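Local coordinates for peptidase S9 prolyl oligopeptidase catalytic domain-containing protein (Pyrococcus horikoshii, PDB 4HXF) that probably acts as a serine peptidase of the prolyl oligopeptidase family, an acylaminoacyl peptidase that assembles into a self-compartmentalizing hexamer, at residues A[275-286]-A[297-308]. Numbering follows the deposited sequence.
Sequences YFTLFEEGSVNL and AKGKHWIMGFDA
Val284 and Trp302 bridge their backbones where two neighbouring blades of the beta-propeller meet: the hairpin 275-286, closed by a type I' turn from Glu280 to Ser283, packs on strand 302-308, the first of the next four-stranded sheet. Branched Val284 can lay one methyl, CG2, over the indole face of Trp302, 3.7 Å from the centroid of the five-membered ring. At its edge the same indole gives NE1-H to Gly282 O (2.9 Å), a bond bent to 145°, which ties the side chain to the turn. A short hydroxyl suits Ser283: turned beside the backbone N (chi1 -65°), OG donates to Gly299 O at 2.6 Å. Asn285 uses both ends of its amide: ND2 reaches Glu280 OE1 almost straight, whereas OD1 accepts Gly299 N at 3.0 Å from above its carbonyl plane. Phe306, its CG between backbone N and carbonyl carbon (chi1 61°), reaches across to the hairpin, Leu286 CD1 over one face and Thr277 CG2 3.7 Å from CE1; small Ala308 lets its CB sit over the face of Tyr275. A water joins Thr277 OG1 to Ile303 O. Leu286 and Ala297 form an antiparallel hydrogen-bonded pair, and Ala297 O is gripped from opposite faces of its plane, by Leu286 N and, through a more bent bond, by His301 NE2, each at 3.0 Å.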
loop_
_atom_site.group_PDB
_atom_site.type_symbol
_atom_site.label_atom_id
_atom_site.label_comp_id
_atom_site.label_asym_id
_atom_site.label_seq_id
_atom_site.Cartn_x
_atom_site.Cartn_y
_atom_site.Cartn_z
ATOM N N TYR A 275 53.389 0.612 -5.220
ATOM C CA TYR A 275 52.947 -0.575 -5.980
ATOM C C TYR A 275 52.140 -0.058 -7.150
ATOM O O TYR A 275 51.330 0.826 -6.986
ATOM C CB TYR A 275 52.020 -1.445 -5.095
ATOM C CG TYR A 275 52.816 -2.094 -3.956
ATOM C CD1 TYR A 275 52.987 -1.444 -2.790
ATOM C CD2 TYR A 275 53.368 -3.283 -4.140
ATOM C CE1 TYR A 275 53.722 -2.029 -1.762
ATOM C CE2 TYR A 275 54.080 -3.927 -3.099
ATOM C CZ TYR A 275 54.193 -3.271 -1.912
ATOM O OH TYR A 275 54.971 -3.833 -0.836
ATOM N N PHE A 276 52.361 -0.648 -8.326
ATOM C CA PHE A 276 51.711 -0.111 -9.493
ATOM C C PHE A 276 51.610 -1.173 -10.600
ATOM O O PHE A 276 52.404 -2.083 -10.653
ATOM C CB PHE A 276 52.505 1.116 -9.982
ATOM C CG PHE A 276 53.854 0.828 -10.536
ATOM C CD1 PHE A 276 54.952 0.835 -9.680
ATOM C CD2 PHE A 276 54.052 0.641 -11.890
ATOM C CE1 PHE A 276 56.192 0.597 -10.189
ATOM C CE2 PHE A 276 55.322 0.419 -12.378
ATOM C CZ PHE A 276 56.407 0.392 -11.519
ATOM N N THR A 277 50.665 -0.976 -11.484
ATOM C CA THR A 277 50.509 -1.799 -12.624
ATOM C C THR A 277 50.752 -1.025 -13.900
ATOM O O THR A 277 50.535 0.199 -13.943
ATOM C CB THR A 277 49.081 -2.371 -12.711
ATOM O OG1 THR A 277 48.092 -1.351 -12.432
ATOM C CG2 THR A 277 48.947 -3.496 -11.575
ATOM N N LEU A 278 51.198 -1.708 -14.934
ATOM C CA LEU A 278 51.430 -1.135 -16.272
ATOM C C LEU A 278 50.761 -1.883 -17.317
ATOM O O LEU A 278 50.630 -3.132 -17.249
ATOM C CB LEU A 278 52.940 -1.240 -16.644
ATOM C CG LEU A 278 54.028 -0.592 -15.798
ATOM C CD1 LEU A 278 55.491 -0.903 -16.238
ATOM C CD2 LEU A 278 53.766 0.944 -15.854
ATOM N N PHE A 279 50.352 -1.155 -18.346
ATOM C CA PHE A 279 49.766 -1.733 -19.561
ATOM C C PHE A 279 50.931 -2.142 -20.459
ATOM O O PHE A 279 51.773 -1.321 -20.901
ATOM C CB PHE A 279 48.907 -0.750 -20.310
ATOM C CG PHE A 279 47.659 -0.334 -19.654
ATOM C CD1 PHE A 279 47.635 0.858 -18.963
ATOM C CD2 PHE A 279 46.463 -1.024 -19.826
ATOM C CE1 PHE A 279 46.513 1.386 -18.407
ATOM C CE2 PHE A 279 45.312 -0.519 -19.209
ATOM C CZ PHE A 279 45.354 0.676 -18.460
ATOM N N GLU A 280 51.051 -3.435 -20.729
ATOM C CA GLU A 280 52.195 -3.970 -21.462
ATOM C C GLU A 280 51.763 -5.091 -22.459
ATOM O O GLU A 280 51.548 -6.231 -22.032
ATOM C CB GLU A 280 53.242 -4.573 -20.541
ATOM C CG GLU A 280 53.929 -3.604 -19.595
ATOM C CD GLU A 280 55.015 -4.239 -18.788
ATOM O OE1 GLU A 280 54.752 -4.823 -17.783
ATOM O OE2 GLU A 280 56.150 -4.165 -19.225
ATOM N N GLU A 281 51.706 -4.761 -23.727
ATOM C CA GLU A 281 51.509 -5.681 -24.859
ATOM C C GLU A 281 50.477 -6.753 -24.580
ATOM O O GLU A 281 50.695 -7.960 -24.749
ATOM C CB GLU A 281 52.868 -6.328 -25.208
ATOM C CG GLU A 281 54.009 -5.320 -25.345
ATOM C CD GLU A 281 54.772 -5.095 -24.009
ATOM O OE1 GLU A 281 54.953 -6.069 -23.298
ATOM O OE2 GLU A 281 55.123 -3.939 -23.619
ATOM N N GLY A 282 49.334 -6.281 -24.130
ATOM C CA GLY A 282 48.186 -7.157 -23.822
ATOM C C GLY A 282 47.973 -7.593 -22.395
ATOM O O GLY A 282 46.906 -8.088 -22.089
ATOM N N SER A 283 48.945 -7.401 -21.533
ATOM C CA SER A 283 48.896 -7.739 -20.126
ATOM C C SER A 283 48.757 -6.432 -19.324
ATOM O O SER A 283 49.159 -5.309 -19.795
ATOM C CB SER A 283 50.194 -8.454 -19.755
ATOM O OG SER A 283 50.268 -9.697 -20.445
ATOM N N VAL A 284 48.269 -6.559 -18.096
ATOM C CA VAL A 284 48.373 -5.494 -17.105
ATOM C C VAL A 284 49.163 -6.150 -15.948
ATOM O O VAL A 284 48.637 -7.046 -15.286
ATOM C CB VAL A 284 47.073 -4.866 -16.680
ATOM C CG1 VAL A 284 47.232 -3.919 -15.513
ATOM C CG2 VAL A 284 46.391 -4.218 -17.884
ATOM N N ASN A 285 50.379 -5.694 -15.734
ATOM C CA ASN A 285 51.362 -6.368 -14.883
ATOM C C ASN A 285 51.662 -5.548 -13.639
ATOM O O ASN A 285 51.680 -4.316 -13.739
ATOM C CB ASN A 285 52.674 -6.627 -15.637
ATOM C CG ASN A 285 52.531 -7.639 -16.772
ATOM O OD1 ASN A 285 51.838 -8.669 -16.612
ATOM N ND2 ASN A 285 53.129 -7.298 -17.934
ATOM N N LEU A 286 51.875 -6.190 -12.507
ATOM C CA LEU A 286 52.157 -5.592 -11.165
ATOM C C LEU A 286 53.637 -5.559 -10.811
ATOM O O LEU A 286 54.393 -6.535 -10.964
ATOM C CB LEU A 286 51.404 -6.396 -10.052
ATOM C CG LEU A 286 51.538 -5.869 -8.601
ATOM C CD1 LEU A 286 50.925 -4.428 -8.478
ATOM C CD2 LEU A 286 50.745 -6.810 -7.685
ATOM N N ALA A 297 54.059 -9.504 -10.435
ATOM C CA ALA A 297 53.157 -10.433 -11.099
ATOM C C ALA A 297 53.085 -9.999 -12.542
ATOM O O ALA A 297 52.266 -9.102 -12.907
ATOM C CB ALA A 297 51.759 -10.485 -10.406
ATOM N N LYS A 298 53.878 -10.682 -13.347
ATOM C CA LYS A 298 53.936 -10.372 -14.790
ATOM C C LYS A 298 53.579 -11.638 -15.501
ATOM O O LYS A 298 54.147 -12.720 -15.185
ATOM C CB LYS A 298 55.358 -9.898 -15.131
ATOM C CG LYS A 298 55.606 -9.737 -16.629
ATOM C CD LYS A 298 56.948 -9.116 -16.993
ATOM C CE LYS A 298 57.127 -9.092 -18.524
ATOM N NZ LYS A 298 58.604 -8.931 -18.812
ATOM N N GLY A 299 52.688 -11.590 -16.451
ATOM C CA GLY A 299 52.376 -12.814 -17.257
ATOM C C GLY A 299 51.270 -12.480 -18.225
ATOM O O GLY A 299 50.932 -11.291 -18.489
ATOM N N LYS A 300 50.684 -13.550 -18.777
ATOM C CA LYS A 300 49.536 -13.408 -19.697
ATOM C C LYS A 300 48.272 -13.217 -18.884
ATOM O O LYS A 300 47.429 -14.136 -18.724
ATOM C CB LYS A 300 49.448 -14.652 -20.600
ATOM C CG LYS A 300 50.624 -14.784 -21.546
ATOM C CD LYS A 300 50.339 -15.986 -22.468
ATOM C CE LYS A 300 51.015 -15.924 -23.859
ATOM N NZ LYS A 300 50.105 -16.503 -24.989
ATOM N N HIS A 301 48.100 -12.001 -18.334
ATOM C CA HIS A 301 47.018 -11.741 -17.372
ATOM C C HIS A 301 46.778 -10.260 -17.255
ATOM O O HIS A 301 47.571 -9.457 -17.764
ATOM C CB HIS A 301 47.334 -12.345 -16.000
ATOM C CG HIS A 301 48.571 -11.800 -15.323
ATOM N ND1 HIS A 301 49.421 -12.609 -14.606
ATOM C CD2 HIS A 301 49.038 -10.498 -15.150
ATOM C CE1 HIS A 301 50.388 -11.833 -14.079
ATOM N NE2 HIS A 301 50.146 -10.530 -14.426
ATOM N N TRP A 302 45.691 -9.916 -16.604
ATOM C CA TRP A 302 45.398 -8.504 -16.169
ATOM C C TRP A 302 45.237 -8.451 -14.700
ATOM O O TRP A 302 44.341 -9.120 -14.148
ATOM C CB TRP A 302 44.132 -7.976 -16.794
ATOM C CG TRP A 302 44.263 -7.379 -18.169
ATOM C CD1 TRP A 302 44.977 -7.910 -19.199
ATOM C CD2 TRP A 302 43.624 -6.172 -18.734
ATOM N NE1 TRP A 302 44.849 -7.161 -20.343
ATOM C CE2 TRP A 302 44.036 -6.103 -20.109
ATOM C CE3 TRP A 302 42.804 -5.193 -18.222
ATOM C CZ2 TRP A 302 43.636 -5.097 -20.959
ATOM C CZ3 TRP A 302 42.397 -4.159 -19.100
ATOM C CH2 TRP A 302 42.842 -4.106 -20.411
ATOM N N ILE A 303 46.109 -7.710 -14.047
ATOM C CA ILE A 303 45.998 -7.360 -12.596
ATOM C C ILE A 303 44.970 -6.246 -12.441
ATOM O O ILE A 303 45.280 -5.079 -12.813
ATOM C CB ILE A 303 47.338 -7.050 -11.920
ATOM C CG1 ILE A 303 48.364 -8.168 -12.118
ATOM C CG2 ILE A 303 47.113 -6.711 -10.402
ATOM C CD1 ILE A 303 47.955 -9.598 -11.681
ATOM N N MET A 304 43.746 -6.591 -12.009
ATOM C CA MET A 304 42.646 -5.742 -12.000
ATOM C C MET A 304 42.537 -4.823 -10.800
ATOM O O MET A 304 41.851 -3.798 -10.861
ATOM C CB MET A 304 41.394 -6.607 -12.073
ATOM C CG MET A 304 41.289 -7.350 -13.355
ATOM S SD MET A 304 41.238 -6.268 -14.794
ATOM C CE MET A 304 39.759 -5.322 -14.652
ATOM N N GLY A 305 43.240 -5.142 -9.739
ATOM C CA GLY A 305 43.145 -4.379 -8.482
ATOM C C GLY A 305 44.125 -4.970 -7.547
ATOM O O GLY A 305 44.648 -6.158 -7.688
ATOM N N PHE A 306 44.589 -4.154 -6.598
ATOM C CA PHE A 306 45.542 -4.623 -5.647
ATOM C C PHE A 306 45.537 -3.686 -4.383
ATOM O O PHE A 306 44.935 -2.584 -4.398
ATOM C CB PHE A 306 46.956 -4.759 -6.235
ATOM C CG PHE A 306 47.547 -3.430 -6.762
ATOM C CD1 PHE A 306 47.329 -3.034 -8.086
ATOM C CD2 PHE A 306 48.179 -2.554 -5.914
ATOM C CE1 PHE A 306 47.764 -1.816 -8.518
ATOM C CE2 PHE A 306 48.569 -1.272 -6.368
ATOM C CZ PHE A 306 48.370 -0.944 -7.692
ATOM N N ASP A 307 46.097 -4.200 -3.329
ATOM C CA ASP A 307 46.296 -3.395 -2.099
ATOM C C ASP A 307 47.410 -3.949 -1.342
ATOM O O ASP A 307 47.819 -5.141 -1.436
ATOM C CB ASP A 307 45.042 -3.321 -1.228
ATOM C CG ASP A 307 45.020 -2.075 -0.270
ATOM O OD1 ASP A 307 45.815 -1.089 -0.444
ATOM O OD2 ASP A 307 44.238 -2.032 0.715
ATOM N N ALA A 308 48.047 -3.083 -0.516
ATOM C CA ALA A 308 49.167 -3.477 0.177
ATOM C C ALA A 308 49.248 -2.722 1.559
ATOM O O ALA A 308 48.923 -1.521 1.683
ATOM C CB ALA A 308 50.441 -3.051 -0.613
HETATM O O HOH W 1 45.586 -2.381 -12.099
#